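Local structure of methyltransferase (Bacteroides thetaiotaomicron, 3FQ6) at residues Lys19-Gly24 / Glu42-Val47. The protein is a methyltransferase that probably transfers methyl groups to tetrapyrrole-type or related substrates. Residues are numbered along the deposited sequence; the frame is centred on the assembly and turned at random.
Sequences KFCFEG and EHRTMV
R44 reaches alongside K19 and F20 and lays its guanidinium over the sulfur of C21. From the backbone outward, its CB rests 4.0 Å from the CA of F20. CG and CD then pass K19, the two chains crossing at about a right angle, with K19 CB 3.8 Å from R44 CG. A bend at chi3 (-53°) turns the flat head back, and C21 SG sits 3.4 Å from R44 CZ, over the centre of one face. E42 fixes how that head is rotated. It takes NE and NH1 side-on, one nitrogen to each carboxylate oxygen; the NE bond to OE2, 3.1 Å long, lies in the guanidinium plane but strikes the carboxylate from above. OE2 also accepts the backbone N of R44 through its anti lone pair, at 2.8 Å. With an alanine in place of E42, the R44 guanidinium would probably lose its carboxylate mate and be able to swing off the C21 sulfur.

Beyond this cluster the backbones run parallel, forming the edge pair of the sheet in a beta-alpha-beta unit connected through helix 32-39. C21 N donates to T45 O and V47 N to C21 O; E23 N then binds V47 O at 2.8 Å. Near F20, one water bridges K19 O and T45 N. F20 and F22 share a face with V47, whose two methyls divide between them: CG1 lies 3.7 Å from F22 CD1, while CG2 approaches F20. Helix 6-12 packs on this side, F6 and L10 touching V47. Chemically, a parallel strand pair with apolar packing meets, at one end, a loop salt bridge that probably offsets the arginine's charge and holds its flat surface against the C21 sulfur.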
loop_
_atom_site.group_PDB
_atom_site.type_symbol
_atom_site.label_atom_id
_atom_site.label_comp_id
_atom_site.label_asym_id
_atom_site.label_seq_id
_atom_site.Cartn_x
_atom_site.Cartn_y
_atom_site.Cartn_z
ATOM N N LYS A 19 -14.171 2.107 -8.508
ATOM C CA LYS A 19 -13.669 0.786 -8.866
ATOM C C LYS A 19 -12.362 0.625 -8.179
ATOM O O LYS A 19 -11.720 1.607 -7.837
ATOM C CB LYS A 19 -13.429 0.635 -10.366
ATOM C CG LYS A 19 -14.370 1.394 -11.246
ATOM C CD LYS A 19 -13.611 1.946 -12.437
ATOM C CE LYS A 19 -13.861 1.144 -13.682
ATOM N NZ LYS A 19 -15.286 1.299 -14.045
ATOM N N PHE A 20 -11.959 -0.612 -7.961
ATOM C CA PHE A 20 -10.651 -0.846 -7.426
ATOM C C PHE A 20 -10.326 -2.299 -7.599
ATOM O O PHE A 20 -11.202 -3.111 -7.956
ATOM C CB PHE A 20 -10.510 -0.365 -5.973
ATOM C CG PHE A 20 -11.376 -1.092 -5.004
ATOM C CD1 PHE A 20 -10.915 -2.268 -4.382
ATOM C CD2 PHE A 20 -12.676 -0.625 -4.722
ATOM C CE1 PHE A 20 -11.721 -2.980 -3.481
ATOM C CE2 PHE A 20 -13.513 -1.319 -3.823
ATOM C CZ PHE A 20 -13.040 -2.500 -3.191
ATOM N N CYS A 21 -9.046 -2.600 -7.409
ATOM C CA CYS A 21 -8.575 -3.972 -7.373
ATOM C C CYS A 21 -8.087 -4.279 -5.987
ATOM O O CYS A 21 -7.319 -3.518 -5.422
ATOM C CB CYS A 21 -7.406 -4.155 -8.336
ATOM S SG CYS A 21 -7.930 -3.901 -10.013
ATOM N N PHE A 22 -8.529 -5.402 -5.451
ATOM C CA PHE A 22 -7.986 -5.928 -4.217
ATOM C C PHE A 22 -6.947 -7.050 -4.499
ATOM O O PHE A 22 -7.265 -8.165 -5.040
ATOM C CB PHE A 22 -9.120 -6.412 -3.306
ATOM C CG PHE A 22 -8.650 -7.027 -2.023
ATOM C CD1 PHE A 22 -8.454 -6.246 -0.909
ATOM C CD2 PHE A 22 -8.403 -8.399 -1.936
ATOM C CE1 PHE A 22 -7.995 -6.809 0.277
ATOM C CE2 PHE A 22 -7.955 -8.987 -0.758
ATOM C CZ PHE A 22 -7.753 -8.199 0.356
ATOM N N GLU A 23 -5.716 -6.747 -4.093
ATOM C CA GLU A 23 -4.569 -7.635 -4.287
ATOM C C GLU A 23 -4.248 -8.579 -3.106
ATOM O O GLU A 23 -3.763 -9.679 -3.341
ATOM C CB GLU A 23 -3.315 -6.826 -4.694
ATOM C CG GLU A 23 -2.069 -7.701 -4.973
ATOM C CD GLU A 23 -2.212 -8.555 -6.238
ATOM O OE1 GLU A 23 -1.694 -9.710 -6.292
ATOM O OE2 GLU A 23 -2.855 -8.045 -7.187
ATOM N N GLY A 24 -4.507 -8.156 -1.866
ATOM C CA GLY A 24 -4.062 -8.872 -0.651
ATOM C C GLY A 24 -2.551 -8.782 -0.426
ATOM O O GLY A 24 -1.918 -7.768 -0.708
ATOM N N GLU A 42 -1.997 -0.933 -14.201
ATOM C CA GLU A 42 -3.345 -0.830 -13.659
ATOM C C GLU A 42 -3.783 0.622 -13.448
ATOM O O GLU A 42 -3.073 1.410 -12.810
ATOM C CB GLU A 42 -3.403 -1.603 -12.343
ATOM C CG GLU A 42 -4.743 -1.655 -11.727
ATOM C CD GLU A 42 -5.737 -2.088 -12.710
ATOM O OE1 GLU A 42 -5.712 -3.285 -13.044
ATOM O OE2 GLU A 42 -6.518 -1.236 -13.187
ATOM N N HIS A 43 -4.944 0.965 -13.992
ATOM C CA HIS A 43 -5.493 2.300 -13.832
ATOM C C HIS A 43 -6.320 2.436 -12.559
ATOM O O HIS A 43 -6.459 3.560 -12.050
ATOM C CB HIS A 43 -6.322 2.736 -15.048
ATOM C CG HIS A 43 -5.494 3.201 -16.212
ATOM N ND1 HIS A 43 -4.725 2.343 -16.978
ATOM C CD2 HIS A 43 -5.328 4.433 -16.754
ATOM C CE1 HIS A 43 -4.120 3.024 -17.937
ATOM N NE2 HIS A 43 -4.473 4.294 -17.828
ATOM N N ARG A 44 -6.840 1.315 -12.041
ATOM C CA ARG A 44 -7.703 1.358 -10.860
ATOM C C ARG A 44 -6.895 1.411 -9.586
ATOM O O ARG A 44 -5.863 0.800 -9.499
ATOM C CB ARG A 44 -8.631 0.146 -10.763
ATOM C CG ARG A 44 -9.882 0.249 -11.559
ATOM C CD ARG A 44 -10.424 -1.137 -11.886
ATOM N NE ARG A 44 -9.437 -2.016 -12.528
ATOM C CZ ARG A 44 -9.669 -3.277 -12.895
ATOM N NH1 ARG A 44 -8.715 -3.985 -13.468
ATOM N NH2 ARG A 44 -10.853 -3.844 -12.697
ATOM N N THR A 45 -7.410 2.122 -8.590
ATOM C CA THR A 45 -6.887 2.093 -7.261
ATOM C C THR A 45 -6.672 0.624 -6.835
ATOM O O THR A 45 -7.457 -0.252 -7.191
ATOM C CB THR A 45 -7.846 2.859 -6.339
ATOM O OG1 THR A 45 -7.860 4.244 -6.725
ATOM C CG2 THR A 45 -7.417 2.789 -4.883
HETATM N N MSE A 46 -5.584 0.367 -6.102
HETATM C CA MSE A 46 -5.193 -0.996 -5.651
HETATM C C MSE A 46 -5.045 -1.077 -4.141
HETATM O O MSE A 46 -4.642 -0.107 -3.492
HETATM C CB MSE A 46 -3.880 -1.426 -6.294
HETATM C CG MSE A 46 -3.970 -1.755 -7.760
HETATM SE SE MSE A 46 -2.305 -1.232 -8.634
HETATM C CE MSE A 46 -2.419 0.723 -8.486
ATOM N N VAL A 47 -5.351 -2.236 -3.588
ATOM C CA VAL A 47 -5.413 -2.413 -2.138
ATOM C C VAL A 47 -4.625 -3.639 -1.729
ATOM O O VAL A 47 -4.942 -4.764 -2.202
ATOM C CB VAL A 47 -6.889 -2.581 -1.614
ATOM C CG1 VAL A 47 -6.900 -3.018 -0.101
ATOM C CG2 VAL A 47 -7.780 -1.257 -1.850
HETATM O O HOH W 1 -10.162 3.029 -9.399
#